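Local coordinates for SidF, inhibitor of growth family, member 3 (Legionella pneumophila subsp. pneumophila, PDB 4FYE), which is a Legionella phosphoinositide phosphatase that probably removes the 3-phosphate of phosphatidylinositol trisphosphate, at residues E7-D19 against R248-I262. The protein carries 1 engineered substitution. Numbering follows the deposited sequence.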
loop_
_atom_site.group_PDB
_atom_site.type_symbol
_atom_site.label_atom_id
_atom_site.label_comp_id
_atom_site.label_asym_id
_atom_site.label_seq_id
_atom_site.Cartn_x
_atom_site.Cartn_y
_atom_site.Cartn_z
ATOM N N GLU A 7 0.636 -19.552 -7.638
ATOM C CA GLU A 7 -0.733 -19.969 -7.800
ATOM C C GLU A 7 -1.574 -18.759 -8.154
ATOM O O GLU A 7 -1.236 -17.629 -7.880
ATOM C CB GLU A 7 -1.222 -20.594 -6.484
ATOM C CG GLU A 7 -2.575 -21.284 -6.530
ATOM C CD GLU A 7 -2.583 -22.512 -7.424
ATOM O OE1 GLU A 7 -2.995 -22.353 -8.602
ATOM O OE2 GLU A 7 -2.176 -23.613 -6.944
ATOM N N ASN A 8 -2.691 -19.026 -8.773
ATOM C CA ASN A 8 -3.610 -18.013 -9.175
ATOM C C ASN A 8 -4.133 -17.320 -7.907
ATOM O O ASN A 8 -4.426 -17.987 -6.934
ATOM C CB ASN A 8 -4.715 -18.702 -9.951
ATOM C CG ASN A 8 -5.825 -17.785 -10.288
ATOM O OD1 ASN A 8 -5.789 -17.114 -11.318
ATOM N ND2 ASN A 8 -6.813 -17.712 -9.421
ATOM N N ILE A 9 -4.216 -15.987 -7.918
ATOM C CA ILE A 9 -4.600 -15.232 -6.743
ATOM C C ILE A 9 -5.983 -15.687 -6.223
ATOM O O ILE A 9 -6.136 -15.958 -5.025
ATOM C CB ILE A 9 -4.539 -13.715 -7.044
ATOM C CG1 ILE A 9 -3.753 -12.946 -5.973
ATOM C CG2 ILE A 9 -5.867 -13.096 -7.525
ATOM C CD1 ILE A 9 -4.031 -13.249 -4.537
ATOM N N GLU A 10 -6.965 -15.823 -7.121
ATOM C CA GLU A 10 -8.274 -16.212 -6.702
ATOM C C GLU A 10 -8.237 -17.577 -6.045
ATOM O O GLU A 10 -8.897 -17.769 -4.997
ATOM C CB GLU A 10 -9.304 -16.224 -7.845
ATOM C CG GLU A 10 -10.705 -16.406 -7.282
ATOM C CD GLU A 10 -11.844 -16.607 -8.305
ATOM O OE1 GLU A 10 -12.813 -17.375 -7.987
ATOM O OE2 GLU A 10 -11.787 -15.991 -9.406
ATOM N N THR A 11 -7.498 -18.541 -6.616
ATOM C CA THR A 11 -7.569 -19.866 -6.002
ATOM C C THR A 11 -6.880 -19.800 -4.629
ATOM O O THR A 11 -7.407 -20.254 -3.620
ATOM C CB THR A 11 -7.061 -21.042 -6.875
ATOM O OG1 THR A 11 -5.703 -21.297 -6.542
ATOM C CG2 THR A 11 -7.190 -20.789 -8.378
ATOM N N TYR A 12 -5.721 -19.185 -4.576
ATOM C CA TYR A 12 -5.141 -18.921 -3.273
ATOM C C TYR A 12 -6.061 -18.241 -2.232
ATOM O O TYR A 12 -6.165 -18.706 -1.092
ATOM C CB TYR A 12 -3.856 -18.161 -3.403
ATOM C CG TYR A 12 -3.050 -18.074 -2.135
ATOM C CD1 TYR A 12 -2.813 -19.195 -1.315
ATOM C CD2 TYR A 12 -2.466 -16.891 -1.777
ATOM C CE1 TYR A 12 -2.022 -19.107 -0.162
ATOM C CE2 TYR A 12 -1.660 -16.790 -0.653
ATOM C CZ TYR A 12 -1.441 -17.889 0.149
ATOM O OH TYR A 12 -0.660 -17.709 1.275
ATOM N N VAL A 13 -6.743 -17.175 -2.601
ATOM C CA VAL A 13 -7.593 -16.454 -1.633
ATOM C C VAL A 13 -8.712 -17.383 -1.130
ATOM O O VAL A 13 -9.104 -17.359 0.073
ATOM C CB VAL A 13 -8.193 -15.227 -2.320
ATOM C CG1 VAL A 13 -9.340 -14.667 -1.517
ATOM C CG2 VAL A 13 -7.082 -14.183 -2.666
ATOM N N THR A 14 -9.199 -18.233 -2.042
ATOM C CA THR A 14 -10.226 -19.180 -1.725
ATOM C C THR A 14 -9.726 -20.204 -0.724
ATOM O O THR A 14 -10.410 -20.503 0.248
ATOM C CB THR A 14 -10.659 -19.930 -2.974
ATOM O OG1 THR A 14 -11.265 -18.994 -3.886
ATOM C CG2 THR A 14 -11.641 -21.018 -2.597
ATOM N N HIS A 15 -8.545 -20.764 -0.938
ATOM C CA HIS A 15 -8.014 -21.676 0.082
ATOM C C HIS A 15 -7.860 -21.005 1.426
ATOM O O HIS A 15 -8.115 -21.591 2.441
ATOM C CB HIS A 15 -6.713 -22.283 -0.382
ATOM C CG HIS A 15 -6.903 -23.395 -1.356
ATOM N ND1 HIS A 15 -6.901 -24.699 -0.979
ATOM C CD2 HIS A 15 -7.179 -23.372 -2.717
ATOM C CE1 HIS A 15 -7.126 -25.467 -2.057
ATOM N NE2 HIS A 15 -7.303 -24.651 -3.123
ATOM N N LEU A 16 -7.480 -19.729 1.414
ATOM C CA LEU A 16 -7.191 -18.986 2.620
ATOM C C LEU A 16 -8.413 -18.808 3.476
ATOM O O LEU A 16 -8.291 -18.661 4.661
ATOM C CB LEU A 16 -6.615 -17.606 2.277
ATOM C CG LEU A 16 -5.126 -17.644 1.997
ATOM C CD1 LEU A 16 -4.560 -16.324 1.381
ATOM C CD2 LEU A 16 -4.426 -18.014 3.284
ATOM N N LEU A 17 -9.583 -18.788 2.867
ATOM C CA LEU A 17 -10.806 -18.538 3.586
ATOM C C LEU A 17 -11.485 -19.818 4.022
ATOM O O LEU A 17 -12.568 -19.777 4.548
ATOM C CB LEU A 17 -11.754 -17.703 2.722
ATOM C CG LEU A 17 -11.148 -16.307 2.591
ATOM C CD1 LEU A 17 -11.816 -15.520 1.474
ATOM C CD2 LEU A 17 -11.207 -15.598 3.919
ATOM N N SER A 18 -10.860 -20.961 3.806
ATOM C CA SER A 18 -11.527 -22.237 4.095
ATOM C C SER A 18 -11.089 -22.758 5.476
ATOM O O SER A 18 -10.576 -21.980 6.309
ATOM C CB SER A 18 -11.219 -23.275 2.993
ATOM O OG SER A 18 -9.830 -23.589 2.986
ATOM N N ASP A 19 -11.276 -24.061 5.710
ATOM C CA ASP A 19 -11.015 -24.617 7.015
ATOM C C ASP A 19 -9.545 -24.843 7.209
ATOM O O ASP A 19 -8.992 -25.741 6.597
ATOM C CB ASP A 19 -11.798 -25.914 7.244
ATOM C CG ASP A 19 -12.826 -25.770 8.368
ATOM O OD1 ASP A 19 -13.269 -24.628 8.623
ATOM O OD2 ASP A 19 -13.190 -26.781 9.011
ATOM N N ARG A 248 0.132 -7.395 -0.472
ATOM C CA ARG A 248 -0.848 -7.430 -1.499
ATOM C C ARG A 248 -2.155 -7.335 -0.711
ATOM O O ARG A 248 -2.400 -8.114 0.235
ATOM C CB ARG A 248 -0.773 -8.781 -2.222
ATOM C CG ARG A 248 -1.863 -9.000 -3.273
ATOM C CD ARG A 248 -1.444 -8.246 -4.590
ATOM N NE ARG A 248 -2.333 -8.672 -5.633
ATOM C CZ ARG A 248 -2.141 -9.769 -6.354
ATOM N NH1 ARG A 248 -1.033 -10.474 -6.179
ATOM N NH2 ARG A 248 -3.056 -10.150 -7.248
ATOM N N MET A 249 -2.985 -6.399 -1.109
ATOM C CA MET A 249 -4.246 -6.141 -0.438
ATOM C C MET A 249 -5.419 -6.617 -1.318
ATOM O O MET A 249 -5.606 -6.144 -2.445
ATOM C CB MET A 249 -4.384 -4.669 -0.170
ATOM C CG MET A 249 -5.688 -4.278 0.476
ATOM S SD MET A 249 -5.505 -2.650 1.289
ATOM C CE MET A 249 -5.898 -1.660 -0.125
ATOM N N ILE A 250 -6.175 -7.578 -0.805
ATOM C CA ILE A 250 -7.306 -8.122 -1.492
ATOM C C ILE A 250 -8.552 -7.956 -0.606
ATOM O O ILE A 250 -8.510 -8.238 0.575
ATOM C CB ILE A 250 -7.128 -9.591 -1.652
ATOM C CG1 ILE A 250 -5.738 -9.904 -2.192
ATOM C CG2 ILE A 250 -8.236 -10.115 -2.549
ATOM C CD1 ILE A 250 -5.607 -9.622 -3.668
ATOM N N ALA A 251 -9.670 -7.552 -1.195
ATOM C CA ALA A 251 -10.918 -7.450 -0.459
ATOM C C ALA A 251 -11.983 -8.053 -1.337
ATOM O O ALA A 251 -11.953 -7.886 -2.546
ATOM C CB ALA A 251 -11.236 -5.995 -0.177
ATOM N N GLY A 252 -12.909 -8.784 -0.753
ATOM C CA GLY A 252 -14.011 -9.216 -1.532
ATOM C C GLY A 252 -15.148 -9.841 -0.776
ATOM O O GLY A 252 -15.279 -9.628 0.467
ATOM N N THR A 253 -16.002 -10.589 -1.517
ATOM C CA THR A 253 -17.066 -11.301 -0.864
ATOM C C THR A 253 -16.897 -12.785 -1.019
ATOM O O THR A 253 -16.433 -13.266 -2.089
ATOM C CB THR A 253 -18.530 -10.809 -1.163
ATOM O OG1 THR A 253 -19.258 -11.737 -1.932
ATOM C CG2 THR A 253 -18.661 -9.500 -1.735
ATOM N N ARG A 254 -17.238 -13.523 0.046
ATOM C CA ARG A 254 -17.248 -14.991 0.009
ATOM C C ARG A 254 -18.669 -15.554 -0.126
ATOM O O ARG A 254 -19.558 -15.248 0.704
ATOM C CB ARG A 254 -16.608 -15.565 1.270
ATOM C CG ARG A 254 -16.349 -17.069 1.200
ATOM C CD ARG A 254 -16.062 -17.522 2.606
ATOM N NE ARG A 254 -15.494 -18.850 2.739
ATOM C CZ ARG A 254 -16.193 -19.893 3.148
ATOM N NH1 ARG A 254 -17.488 -19.750 3.388
ATOM N NH2 ARG A 254 -15.604 -21.075 3.290
ATOM N N HIS A 255 -18.896 -16.385 -1.137
ATOM C CA HIS A 255 -20.279 -16.832 -1.421
ATOM C C HIS A 255 -20.608 -18.001 -0.547
ATOM O O HIS A 255 -19.679 -18.616 -0.006
ATOM C CB HIS A 255 -20.500 -17.061 -2.909
ATOM C CG HIS A 255 -20.153 -15.861 -3.734
ATOM N ND1 HIS A 255 -20.886 -14.724 -3.694
ATOM C CD2 HIS A 255 -19.055 -15.592 -4.547
ATOM C CE1 HIS A 255 -20.304 -13.780 -4.474
ATOM N NE2 HIS A 255 -19.202 -14.320 -5.016
ATOM N N SER A 256 -21.901 -18.297 -0.353
ATOM C CA SER A 256 -22.282 -19.334 0.619
ATOM C C SER A 256 -21.625 -20.676 0.318
ATOM O O SER A 256 -21.298 -21.412 1.240
ATOM C CB SER A 256 -23.791 -19.497 0.731
ATOM O OG SER A 256 -24.364 -19.508 -0.548
ATOM N N ASP A 257 -21.382 -20.959 -0.962
ATOM C CA ASP A 257 -20.683 -22.195 -1.362
ATOM C C ASP A 257 -19.150 -22.108 -1.147
ATOM O O ASP A 257 -18.420 -23.064 -1.422
ATOM C CB ASP A 257 -21.050 -22.608 -2.816
ATOM C CG ASP A 257 -20.553 -21.594 -3.868
ATOM O OD1 ASP A 257 -19.763 -20.685 -3.495
ATOM O OD2 ASP A 257 -20.944 -21.678 -5.063
ATOM N N GLY A 258 -18.649 -20.960 -0.685
ATOM C CA GLY A 258 -17.196 -20.819 -0.460
ATOM C C GLY A 258 -16.365 -20.394 -1.675
ATOM O O GLY A 258 -15.131 -20.433 -1.638
ATOM N N THR A 259 -17.015 -19.955 -2.741
ATOM C CA THR A 259 -16.278 -19.256 -3.801
ATOM C C THR A 259 -16.129 -17.777 -3.472
ATOM O O THR A 259 -16.699 -17.274 -2.505
ATOM C CB THR A 259 -16.954 -19.401 -5.177
ATOM O OG1 THR A 259 -18.335 -19.025 -5.065
ATOM C CG2 THR A 259 -16.801 -20.843 -5.650
ATOM N N VAL A 260 -15.408 -17.068 -4.316
ATOM C CA VAL A 260 -15.040 -15.744 -3.985
ATOM C C VAL A 260 -15.251 -14.833 -5.177
ATOM O O VAL A 260 -15.002 -15.241 -6.293
ATOM C CB VAL A 260 -13.577 -15.781 -3.552
ATOM C CG1 VAL A 260 -12.825 -14.599 -4.049
ATOM C CG2 VAL A 260 -13.505 -15.926 -2.048
ATOM N N THR A 261 -15.743 -13.616 -4.940
ATOM C CA THR A 261 -15.587 -12.542 -5.919
ATOM C C THR A 261 -14.673 -11.483 -5.265
ATOM O O THR A 261 -14.872 -11.102 -4.105
ATOM C CB THR A 261 -16.969 -11.948 -6.256
ATOM O OG1 THR A 261 -17.795 -12.999 -6.776
ATOM C CG2 THR A 261 -16.897 -10.827 -7.273
ATOM N N ILE A 262 -13.717 -10.984 -6.028
ATOM C CA ILE A 262 -12.707 -10.096 -5.551
ATOM C C ILE A 262 -13.118 -8.707 -5.975
ATOM O O ILE A 262 -13.280 -8.484 -7.156
ATOM C CB ILE A 262 -11.324 -10.511 -6.108
ATOM C CG1 ILE A 262 -10.854 -11.823 -5.429
ATOM C CG2 ILE A 262 -10.289 -9.452 -5.779
ATOM C CD1 ILE A 262 -9.523 -12.342 -5.925
#
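Ile9 and Val13 on helix 9-16, with Leu17 directly after its end, are spaced four residues apart and form the apolar ridge laid on the hairpin of strands 248-254 and 260-262. Ile9 CD1 meets Ile250 CD1 tip to tip at 4.0 Å, and Ile9 CG2 meets Ile262 CD1 at 4.1 Å. Ile9 CG1 presses on Arg248 NH2 (3.2 Å) and CD1 lies over one guanidinium face, near its rim, while salt bridges to Asp265 and Asp311 hold that group. Val13 divides its methyls: CG1 faces Val260 CG1 at 4.3 Å, CG2 faces Ile250 CG2. Leu17 CD1 touches Val260 CG2 at 3.9 Å, the two side chains nearly perpendicular. Thr14 OG1 lies alongside Val260 CB (4.0 Å). Its chi1 of -65° sets OG1 beside the backbone N, where it bonds Glu10 O (2.9 Å); Thr14 N reaches that oxygen from the opposite face of its plane. Arg254, extended from CG to NE, brings NH2 obliquely within 3.5 Å of Leu17 O, which Arg188 NH1 hydrogen-bonds; Gly258 CA sits over the centre of the Arg254 guanidinium. The helix thus covers one face of the edge hairpin of a mixed six-stranded sheet, a hairpin closed by a type I turn with a G1 bulge at Gly258.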